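Local coordinates for proline dehydrogenase (Bradyrhizobium japonicum USDA 110, PDB 3HAZ), which probably oxidises proline to glutamate in two steps, pairing an FAD-dependent proline dehydrogenase with an NAD-dependent aldehyde dehydrogenase in one chain, at residues K369-A380 and F394-V405; S412-H421 and D437-P445. All blocks are in the same frame, centred on the assembly; numbering follows the deposited sequence.

Both contacts are buried in the proline dehydrogenase part of the chain and both touch FAD. Contact 1 brings helix 369-384 against the end of strand 390-395 and the start of helix 399-409; it holds the pyrophosphate and adenine by polar bonds and touches the dimethyl end of the flavin through Ala395 and His397. Contact 2 joins strands 416-420 and 440-448 of the parallel barrel sheet, with backbone hydrogen bonds and a buried charged network, and meets the same dimethyl end through van der Waals contacts, without hydrogen bonds from its segments. The two meet along the sheet, where Phe394 of contact 1 pairs through its backbone with Glu416 and Gln418 of contact 2, and His397 packs on Arg419.

Contact 1: K369-A380 and F394-V405; sequences KAMTDLNYVACA and FATHNALTVATV. With FAD (flavin-adenine dinucleotide), chain C; SO4 (sulfate ion), chain F.
Lys369 (chi1 -157°) and Asn398 (chi1 179°) both swing CG to the side opposite the backbone N, which sends Lys369 NZ and Asn398 ND2 to the same oxygen of the FAD pyrophosphate. Lys369 NZ lies 2.9 Å from FAD O2A, its chain bending at chi2 to pass beside the adenine. Asn398 ND2 donates to O2A almost straight, at 172°. A water also links Asn398 ND2 to Asp373 OD2, and the syn lone pair of that carboxylate oxygen takes the lysine NZ at 2.7 Å in a salt bridge. Asp373 OD1 turns to a second cation, Lys344.

The other end of the Asn398 amide, OD1, caps helix 399-409, accepting from Thr401 N above its carbonyl plane and weakly from Leu400 N. Thr396 forms an ST turn, its OG1 accepting from Asn398 N while donating to FAD O1P at 2.6 Å. His397 N adds a nearly straight bond to FAD O2P, 2.7 Å long. Thr372 OG1 donates to the adenine, 2.7 Å from FAD N3A.

Away from the cofactor helix 369-384 packs mainly through carbon on helix 399-409 and on Phe394 of strand 390-395. The Thr401 and Tyr376 side chains cross at about a right angle, bringing Thr401 CG2 to 3.5 Å from Tyr376 CE2, and the tyrosine OH, bonded to Leu342 O, sits at the Phe394 ring edge. Ala380 CB meets Phe394 CE1 at 3.5 Å, while Val405 CG1, from the same segment as Phe394, lies over one face of that ring, toward its rim.

The chemistry is that of an anion site built by helix 369-384 and the loop from strand 390-395 into helix 399-409: lysine, amide, hydroxyl and main-chain N-H groups share the phosphate oxygens, and the capped helix end would probably further stabilise their charge.

Contact 2: S412-H421 and D437-P445; sequences SSGFEFQRLH and DIAYRTYAP. With FAD (flavin-adenine dinucleotide), chain C.
Glu416 OE2 is held by two nitrogens, Arg441 NE across the contact and Gln418 NE2 on its own strand, each 2.8 Å away, with Gln393 of the preceding strand as a further partner. The strands belong to a beta-alpha-beta unit of the proline dehydrogenase barrel, 416-420 and 440-448 running parallel and helix 425-434 linking them. Glu416 CG lies between its backbone N and carbonyl carbon (chi1 73°), and the extended chain beyond it lays the carboxylate beside Arg441. The guanidinium grips it side-on: NE meets OE2 on the syn side, and NH2 reaches the syn lone pair of OE1 at 3.1 Å, with the two planes 43° apart. With alanine in place of Glu416, Arg441 NE and Gln418 NE2 would probably lose their common charged acceptor, although Arg233 and Arg341 would still hold the other ends.

Between the strands, Phe417 and Arg419 use both N and O: Phe417 N bonds to Ala439 O and its O to Arg441 N, then Arg419 N to Arg441 O and its O to Tyr443 N. His421 N continues the pairing to Tyr443 O at 2.7 Å. On the face of Phe417 and Tyr440, the Arg419 guanidinium has Thr442 CG2 over one side, 3.4 Å from its plane; NE makes a weak bond to Thr442 OG1, and NH2 goes to Met423 O. Phe417 also packs against helix 399-409.

The face bearing Gln418 and Tyr443 looks to the flavin. The Gln418 amide carbon CD lies in the plane of the Tyr443 ring, at its edge, while Arg341 bonds to both Gln418 OE1 and Tyr443 OH. Beside them the dimethyl end of the isoalloxazine closes in, its C7M only 3.3 Å from Tyr443 CD2.

Contact 1: K369-A380 and F394-V405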
# COMPACT_ATOMS: atom_id res chain seq x y z
N LYS A 369 13.09 16.68 23.82
CA LYS A 369 13.95 16.60 25.00
C LYS A 369 15.32 17.22 24.74
O LYS A 369 15.88 17.90 25.61
CB LYS A 369 14.07 15.13 25.45
CG LYS A 369 14.46 14.92 26.92
CD LYS A 369 15.96 14.97 27.11
CE LYS A 369 16.36 14.53 28.51
NZ LYS A 369 17.84 14.39 28.65
N ALA A 370 15.85 17.00 23.54
CA ALA A 370 17.15 17.54 23.16
C ALA A 370 17.16 19.07 23.17
O ALA A 370 18.21 19.67 23.39
CB ALA A 370 17.57 17.02 21.78
N MET A 371 16.01 19.68 22.90
CA MET A 371 15.91 21.14 22.96
C MET A 371 15.99 21.63 24.41
O MET A 371 16.56 22.69 24.69
CB MET A 371 14.62 21.63 22.29
CG MET A 371 14.67 21.65 20.75
SD MET A 371 15.91 22.81 20.10
CE MET A 371 15.17 24.41 20.43
N THR A 372 15.41 20.87 25.33
CA THR A 372 15.53 21.22 26.74
C THR A 372 16.99 21.10 27.16
O THR A 372 17.52 21.96 27.87
CB THR A 372 14.65 20.33 27.64
OG1 THR A 372 13.28 20.72 27.49
CG2 THR A 372 15.06 20.46 29.11
N ASP A 373 17.64 20.04 26.71
CA ASP A 373 19.04 19.80 27.03
C ASP A 373 19.93 20.91 26.46
O ASP A 373 20.85 21.37 27.13
CB ASP A 373 19.50 18.43 26.52
CG ASP A 373 19.09 17.30 27.45
OD1 ASP A 373 18.69 17.58 28.61
OD2 ASP A 373 19.17 16.13 27.04
N LEU A 374 19.65 21.33 25.23
CA LEU A 374 20.36 22.45 24.62
C LEU A 374 20.15 23.74 25.40
O LEU A 374 21.10 24.48 25.66
CB LEU A 374 19.88 22.68 23.18
CG LEU A 374 20.54 21.90 22.05
CD1 LEU A 374 19.99 22.40 20.73
CD2 LEU A 374 22.05 22.07 22.09
N ASN A 375 18.90 24.04 25.73
CA ASN A 375 18.61 25.28 26.44
C ASN A 375 19.22 25.29 27.84
O ASN A 375 19.62 26.34 28.35
CB ASN A 375 17.11 25.56 26.49
CG ASN A 375 16.81 27.04 26.68
OD1 ASN A 375 17.33 27.88 25.95
ND2 ASN A 375 15.97 27.37 27.65
N TYR A 376 19.29 24.12 28.46
CA TYR A 376 19.88 24.02 29.80
C TYR A 376 21.36 24.40 29.77
O TYR A 376 21.83 25.19 30.60
CB TYR A 376 19.70 22.62 30.38
CG TYR A 376 20.15 22.49 31.83
CD1 TYR A 376 19.22 22.48 32.87
CD2 TYR A 376 21.50 22.39 32.16
CE1 TYR A 376 19.62 22.37 34.20
CE2 TYR A 376 21.92 22.28 33.47
CZ TYR A 376 20.98 22.27 34.49
OH TYR A 376 21.40 22.15 35.80
N VAL A 377 22.10 23.85 28.81
CA VAL A 377 23.52 24.17 28.71
C VAL A 377 23.71 25.65 28.35
O VAL A 377 24.58 26.32 28.91
CB VAL A 377 24.25 23.24 27.72
CG1 VAL A 377 25.62 23.81 27.34
CG2 VAL A 377 24.37 21.85 28.33
N ALA A 378 22.89 26.15 27.44
CA ALA A 378 22.93 27.57 27.09
C ALA A 378 22.66 28.46 28.31
O ALA A 378 23.34 29.46 28.52
CB ALA A 378 21.94 27.87 25.97
N CYS A 379 21.68 28.08 29.13
CA CYS A 379 21.35 28.84 30.34
C CYS A 379 22.46 28.72 31.39
O CYS A 379 22.73 29.67 32.14
CB CYS A 379 20.01 28.38 30.93
SG CYS A 379 18.56 28.93 29.97
N ALA A 380 23.10 27.56 31.44
CA ALA A 380 24.18 27.33 32.38
C ALA A 380 25.34 28.26 32.04
O ALA A 380 25.93 28.89 32.92
CB ALA A 380 24.63 25.88 32.33
N PHE A 394 23.41 23.91 39.70
CA PHE A 394 22.91 23.12 38.59
C PHE A 394 22.37 21.80 39.10
O PHE A 394 23.12 20.89 39.42
CB PHE A 394 24.01 22.92 37.55
CG PHE A 394 24.62 24.21 37.06
CD1 PHE A 394 23.92 25.04 36.20
CD2 PHE A 394 25.87 24.61 37.50
CE1 PHE A 394 24.46 26.24 35.77
CE2 PHE A 394 26.42 25.81 37.07
CZ PHE A 394 25.72 26.62 36.20
N ALA A 395 21.05 21.73 39.22
CA ALA A 395 20.39 20.53 39.68
C ALA A 395 20.10 19.63 38.48
O ALA A 395 19.32 19.99 37.60
CB ALA A 395 19.09 20.88 40.41
N THR A 396 20.74 18.47 38.45
CA THR A 396 20.55 17.52 37.36
C THR A 396 21.18 16.19 37.75
O THR A 396 22.17 16.16 38.48
CB THR A 396 21.21 18.02 36.06
OG1 THR A 396 21.17 16.99 35.07
CG2 THR A 396 22.67 18.40 36.30
N HIS A 397 20.61 15.10 37.26
CA HIS A 397 21.23 13.79 37.47
C HIS A 397 21.73 13.21 36.14
O HIS A 397 21.99 12.01 36.02
CB HIS A 397 20.27 12.82 38.15
CG HIS A 397 19.60 13.39 39.37
ND1 HIS A 397 18.25 13.64 39.43
CD2 HIS A 397 20.10 13.74 40.58
CE1 HIS A 397 17.94 14.14 40.61
NE2 HIS A 397 19.05 14.21 41.33
N ASN A 398 21.87 14.08 35.14
CA ASN A 398 22.32 13.67 33.82
C ASN A 398 23.84 13.83 33.70
O ASN A 398 24.36 14.94 33.84
CB ASN A 398 21.59 14.52 32.77
CG ASN A 398 22.02 14.19 31.34
OD1 ASN A 398 23.20 13.99 31.06
ND2 ASN A 398 21.05 14.17 30.43
N ALA A 399 24.55 12.72 33.47
CA ALA A 399 26.03 12.72 33.42
C ALA A 399 26.62 13.60 32.32
O ALA A 399 27.66 14.24 32.51
CB ALA A 399 26.56 11.29 33.29
N LEU A 400 25.97 13.61 31.17
CA LEU A 400 26.41 14.45 30.06
C LEU A 400 26.20 15.93 30.39
O LEU A 400 27.06 16.77 30.10
CB LEU A 400 25.65 14.09 28.78
CG LEU A 400 26.03 14.92 27.54
CD1 LEU A 400 27.52 14.78 27.23
CD2 LEU A 400 25.18 14.52 26.34
N THR A 401 25.05 16.25 30.99
CA THR A 401 24.78 17.63 31.38
C THR A 401 25.83 18.09 32.39
O THR A 401 26.39 19.18 32.26
CB THR A 401 23.38 17.77 31.99
OG1 THR A 401 22.41 17.22 31.10
CG2 THR A 401 23.04 19.23 32.25
N VAL A 402 26.09 17.25 33.39
CA VAL A 402 27.09 17.58 34.40
C VAL A 402 28.46 17.81 33.76
O VAL A 402 29.09 18.84 34.00
CB VAL A 402 27.22 16.48 35.48
CG1 VAL A 402 28.44 16.77 36.36
CG2 VAL A 402 25.96 16.40 36.33
N ALA A 403 28.91 16.85 32.95
CA ALA A 403 30.23 16.94 32.31
C ALA A 403 30.36 18.19 31.44
O ALA A 403 31.43 18.79 31.35
CB ALA A 403 30.51 15.70 31.47
N THR A 404 29.25 18.56 30.80
CA THR A 404 29.26 19.69 29.87
C THR A 404 29.29 21.02 30.62
O THR A 404 29.99 21.94 30.22
CB THR A 404 28.05 19.63 28.93
OG1 THR A 404 28.10 18.42 28.16
CG2 THR A 404 28.05 20.83 27.98
N VAL A 405 28.55 21.10 31.72
CA VAL A 405 28.56 22.32 32.54
C VAL A 405 29.93 22.50 33.19
O VAL A 405 30.43 23.62 33.29
CB VAL A 405 27.44 22.31 33.61
CG1 VAL A 405 27.64 23.45 34.60
CG2 VAL A 405 26.07 22.40 32.95
PA FAD C . 17.17 14.29 32.20
O1A FAD C . 16.76 12.72 31.96
O2A FAD C . 18.39 14.67 31.49
O5B FAD C . 15.96 15.23 31.66
C5B FAD C . 14.66 14.96 32.11
C4B FAD C . 13.73 16.12 31.74
O4B FAD C . 13.86 16.78 30.36
C3B FAD C . 12.48 16.43 32.30
O3B FAD C . 12.35 16.40 33.71
C2B FAD C . 12.00 17.61 31.49
O2B FAD C . 12.12 18.89 32.08
C1B FAD C . 12.64 17.45 30.16
N9A FAD C . 11.91 16.73 29.13
C8A FAD C . 11.54 15.39 29.12
N7A FAD C . 10.91 15.14 27.93
C5A FAD C . 10.91 16.34 27.19
C6A FAD C . 10.37 16.70 25.83
N6A FAD C . 9.70 15.69 25.02
N1A FAD C . 10.50 17.92 25.37
C2A FAD C . 11.15 18.91 26.13
N3A FAD C . 11.67 18.57 27.44
C4A FAD C . 11.53 17.29 27.92
N1 FAD C . 11.85 21.28 38.50
C2 FAD C . 10.92 22.29 38.52
O2 FAD C . 10.01 22.40 37.48
N3 FAD C . 10.86 23.19 39.63
C4 FAD C . 11.74 23.05 40.68
O4 FAD C . 11.73 23.97 41.73
C4X FAD C . 12.72 22.00 40.66
N5 FAD C . 13.69 21.84 41.78
C5X FAD C . 14.64 20.80 41.75
C6 FAD C . 15.59 20.64 42.86
C7 FAD C . 16.54 19.59 42.82
C7M FAD C . 17.50 19.42 43.99
C8 FAD C . 16.60 18.67 41.66
C8M FAD C . 17.62 17.53 41.59
C9 FAD C . 15.69 18.83 40.60
C9A FAD C . 14.69 19.91 40.64
N10 FAD C . 13.74 20.08 39.53
C10 FAD C . 12.77 21.15 39.58
C1' FAD C . 13.85 19.29 38.26
C2' FAD C . 13.01 17.99 38.19
O2' FAD C . 12.58 17.61 39.50
C3' FAD C . 13.84 16.90 37.49
O3' FAD C . 14.80 16.37 38.40
C4' FAD C . 14.58 17.42 36.21
O4' FAD C . 13.85 18.17 35.31
C5' FAD C . 15.38 16.29 35.50
O5' FAD C . 16.46 16.79 34.72
P FAD C . 17.79 15.82 34.56
O1P FAD C . 18.98 16.64 33.72
O2P FAD C . 18.25 15.38 35.88
O3P FAD C . 17.29 14.46 33.81
S SO4 F . 14.70 13.81 21.08
O1 SO4 F . 15.67 13.60 20.00
O2 SO4 F . 13.38 14.08 20.52
O3 SO4 F . 14.64 12.60 21.89
O4 SO4 F . 15.14 14.94 21.88
O HOH W 1 21.50 14.87 27.45

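Contact 2: S412-H421 and D437-P445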
# COMPACT_ATOMS: atom_id res chain seq x y z
N SER A 412 36.04 25.25 39.14
CA SER A 412 35.15 24.55 40.06
C SER A 412 34.61 25.51 41.11
O SER A 412 33.87 25.10 42.01
CB SER A 412 35.87 23.39 40.74
OG SER A 412 36.27 22.40 39.80
N SER A 413 34.97 26.78 41.00
CA SER A 413 34.63 27.76 42.02
C SER A 413 33.41 28.61 41.65
O SER A 413 33.22 28.97 40.49
CB SER A 413 35.83 28.67 42.28
OG SER A 413 36.18 29.38 41.11
N GLY A 414 32.62 28.96 42.66
CA GLY A 414 31.55 29.93 42.49
C GLY A 414 30.26 29.34 41.97
O GLY A 414 29.36 30.08 41.56
N PHE A 415 30.16 28.02 41.96
CA PHE A 415 28.92 27.33 41.61
C PHE A 415 28.87 25.96 42.30
O PHE A 415 29.87 25.51 42.88
CB PHE A 415 28.78 27.18 40.09
CG PHE A 415 29.74 26.19 39.48
CD1 PHE A 415 29.33 24.89 39.21
CD2 PHE A 415 31.04 26.55 39.18
CE1 PHE A 415 30.20 23.97 38.65
CE2 PHE A 415 31.93 25.64 38.63
CZ PHE A 415 31.51 24.35 38.36
N GLU A 416 27.72 25.31 42.25
CA GLU A 416 27.60 23.95 42.76
C GLU A 416 26.69 23.15 41.84
O GLU A 416 26.00 23.71 40.98
CB GLU A 416 27.03 23.95 44.19
CG GLU A 416 25.53 24.29 44.24
CD GLU A 416 24.98 24.43 45.65
OE1 GLU A 416 25.77 24.55 46.60
OE2 GLU A 416 23.73 24.42 45.80
N PHE A 417 26.71 21.83 42.01
CA PHE A 417 25.69 20.98 41.42
C PHE A 417 24.70 20.60 42.53
O PHE A 417 25.00 20.76 43.71
CB PHE A 417 26.32 19.72 40.81
CG PHE A 417 27.15 19.99 39.59
CD1 PHE A 417 28.54 20.06 39.68
CD2 PHE A 417 26.55 20.20 38.36
CE1 PHE A 417 29.31 20.33 38.55
CE2 PHE A 417 27.31 20.47 37.23
CZ PHE A 417 28.69 20.53 37.32
N GLN A 418 23.54 20.10 42.14
CA GLN A 418 22.58 19.60 43.12
C GLN A 418 21.95 18.29 42.68
O GLN A 418 21.93 17.96 41.48
CB GLN A 418 21.47 20.61 43.39
CG GLN A 418 21.93 21.97 43.80
CD GLN A 418 20.78 22.86 44.20
OE1 GLN A 418 19.64 22.65 43.77
NE2 GLN A 418 21.06 23.87 45.04
N ARG A 419 21.44 17.54 43.65
CA ARG A 419 20.78 16.28 43.38
C ARG A 419 19.78 15.98 44.48
O ARG A 419 19.86 16.54 45.58
CB ARG A 419 21.81 15.16 43.32
CG ARG A 419 22.41 14.79 44.68
CD ARG A 419 23.24 13.53 44.59
NE ARG A 419 23.59 13.00 45.90
CZ ARG A 419 23.03 11.94 46.46
NH1 ARG A 419 23.42 11.54 47.66
NH2 ARG A 419 22.07 11.26 45.82
N LEU A 420 18.87 15.06 44.20
CA LEU A 420 17.89 14.62 45.18
C LEU A 420 18.34 13.29 45.80
O LEU A 420 18.75 12.37 45.09
CB LEU A 420 16.52 14.45 44.52
CG LEU A 420 15.32 14.47 45.46
CD1 LEU A 420 15.24 15.80 46.20
CD2 LEU A 420 14.03 14.21 44.68
N HIS A 421 18.27 13.21 47.12
CA HIS A 421 18.61 11.97 47.81
C HIS A 421 17.93 10.79 47.10
O HIS A 421 16.76 10.86 46.75
CB HIS A 421 18.19 12.06 49.28
CG HIS A 421 18.92 11.11 50.18
ND1 HIS A 421 20.28 10.91 50.09
CD2 HIS A 421 18.49 10.33 51.20
CE1 HIS A 421 20.66 10.03 51.01
NE2 HIS A 421 19.59 9.66 51.69
N ASP A 437 37.70 19.90 43.93
CA ASP A 437 37.17 21.23 44.22
C ASP A 437 35.66 21.33 43.97
O ASP A 437 35.04 22.35 44.26
CB ASP A 437 37.90 22.29 43.40
CG ASP A 437 39.34 22.47 43.84
OD1 ASP A 437 39.68 22.04 44.96
OD2 ASP A 437 40.13 23.06 43.07
N ILE A 438 35.07 20.26 43.44
CA ILE A 438 33.66 20.29 43.06
C ILE A 438 32.74 20.19 44.27
O ILE A 438 32.96 19.41 45.19
CB ILE A 438 33.33 19.20 42.03
CG1 ILE A 438 33.71 19.69 40.63
CG2 ILE A 438 31.86 18.84 42.07
CD1 ILE A 438 33.10 21.03 40.27
N ALA A 439 31.70 21.02 44.27
CA ALA A 439 30.70 20.99 45.32
C ALA A 439 29.35 20.52 44.76
O ALA A 439 28.96 20.91 43.66
CB ALA A 439 30.56 22.36 45.96
N TYR A 440 28.67 19.68 45.52
CA TYR A 440 27.28 19.35 45.22
C TYR A 440 26.43 19.27 46.48
O TYR A 440 26.86 18.77 47.52
CB TYR A 440 27.17 18.08 44.38
CG TYR A 440 27.63 16.80 45.04
CD1 TYR A 440 28.95 16.37 44.93
CD2 TYR A 440 26.73 15.98 45.72
CE1 TYR A 440 29.38 15.19 45.52
CE2 TYR A 440 27.14 14.80 46.30
CZ TYR A 440 28.46 14.41 46.20
OH TYR A 440 28.85 13.22 46.79
N ARG A 441 25.22 19.79 46.37
CA ARG A 441 24.26 19.82 47.46
C ARG A 441 23.28 18.66 47.29
O ARG A 441 22.79 18.40 46.20
CB ARG A 441 23.49 21.15 47.42
CG ARG A 441 22.47 21.33 48.54
CD ARG A 441 21.85 22.72 48.46
NE ARG A 441 22.88 23.75 48.35
CZ ARG A 441 23.36 24.44 49.38
NH1 ARG A 441 22.88 24.22 50.60
NH2 ARG A 441 24.31 25.35 49.19
N THR A 442 23.01 17.96 48.39
CA THR A 442 22.06 16.86 48.36
C THR A 442 20.82 17.26 49.15
O THR A 442 20.91 17.66 50.31
CB THR A 442 22.68 15.56 48.92
OG1 THR A 442 23.82 15.22 48.12
CG2 THR A 442 21.69 14.41 48.87
N TYR A 443 19.66 17.19 48.50
CA TYR A 443 18.40 17.50 49.17
C TYR A 443 17.68 16.23 49.56
O TYR A 443 17.67 15.25 48.81
CB TYR A 443 17.47 18.29 48.25
CG TYR A 443 17.81 19.74 48.01
CD1 TYR A 443 17.18 20.75 48.73
CD2 TYR A 443 18.72 20.11 47.02
CE1 TYR A 443 17.47 22.09 48.49
CE2 TYR A 443 19.00 21.44 46.77
CZ TYR A 443 18.38 22.43 47.50
OH TYR A 443 18.68 23.75 47.25
N ALA A 444 17.06 16.27 50.74
CA ALA A 444 16.20 15.19 51.19
C ALA A 444 14.75 15.66 51.20
O ALA A 444 14.46 16.78 51.64
CB ALA A 444 16.63 14.73 52.60
N PRO A 445 13.84 14.82 50.70
CA PRO A 445 12.42 15.17 50.81
C PRO A 445 12.02 15.09 52.28
O PRO A 445 12.30 14.08 52.92
CB PRO A 445 11.72 14.07 50.01
CG PRO A 445 12.81 13.47 49.14
CD PRO A 445 14.05 13.57 49.96
PA FAD C . 17.17 14.29 32.20
O1A FAD C . 16.76 12.72 31.96
O2A FAD C . 18.39 14.67 31.49
O5B FAD C . 15.96 15.23 31.66
C5B FAD C . 14.66 14.96 32.11
C4B FAD C . 13.73 16.12 31.74
O4B FAD C . 13.86 16.78 30.36
C3B FAD C . 12.48 16.43 32.30
O3B FAD C . 12.35 16.40 33.71
C2B FAD C . 12.00 17.61 31.49
O2B FAD C . 12.12 18.89 32.08
C1B FAD C . 12.64 17.45 30.16
N9A FAD C . 11.91 16.73 29.13
C8A FAD C . 11.54 15.39 29.12
N7A FAD C . 10.91 15.14 27.93
C5A FAD C . 10.91 16.34 27.19
C6A FAD C . 10.37 16.70 25.83
N6A FAD C . 9.70 15.69 25.02
N1A FAD C . 10.50 17.92 25.37
C2A FAD C . 11.15 18.91 26.13
N3A FAD C . 11.67 18.57 27.44
C4A FAD C . 11.53 17.29 27.92
N1 FAD C . 11.85 21.28 38.50
C2 FAD C . 10.92 22.29 38.52
O2 FAD C . 10.01 22.40 37.48
N3 FAD C . 10.86 23.19 39.63
C4 FAD C . 11.74 23.05 40.68
O4 FAD C . 11.73 23.97 41.73
C4X FAD C . 12.72 22.00 40.66
N5 FAD C . 13.69 21.84 41.78
C5X FAD C . 14.64 20.80 41.75
C6 FAD C . 15.59 20.64 42.86
C7 FAD C . 16.54 19.59 42.82
C7M FAD C . 17.50 19.42 43.99
C8 FAD C . 16.60 18.67 41.66
C8M FAD C . 17.62 17.53 41.59
C9 FAD C . 15.69 18.83 40.60
C9A FAD C . 14.69 19.91 40.64
N10 FAD C . 13.74 20.08 39.53
C10 FAD C . 12.77 21.15 39.58
C1' FAD C . 13.85 19.29 38.26
C2' FAD C . 13.01 17.99 38.19
O2' FAD C . 12.58 17.61 39.50
C3' FAD C . 13.84 16.90 37.49
O3' FAD C . 14.80 16.37 38.40
C4' FAD C . 14.58 17.42 36.21
O4' FAD C . 13.85 18.17 35.31
C5' FAD C . 15.38 16.29 35.50
O5' FAD C . 16.46 16.79 34.72
P FAD C . 17.79 15.82 34.56
O1P FAD C . 18.98 16.64 33.72
O2P FAD C . 18.25 15.38 35.88
O3P FAD C . 17.29 14.46 33.81
O HOH W 2 31.99 23.44 42.59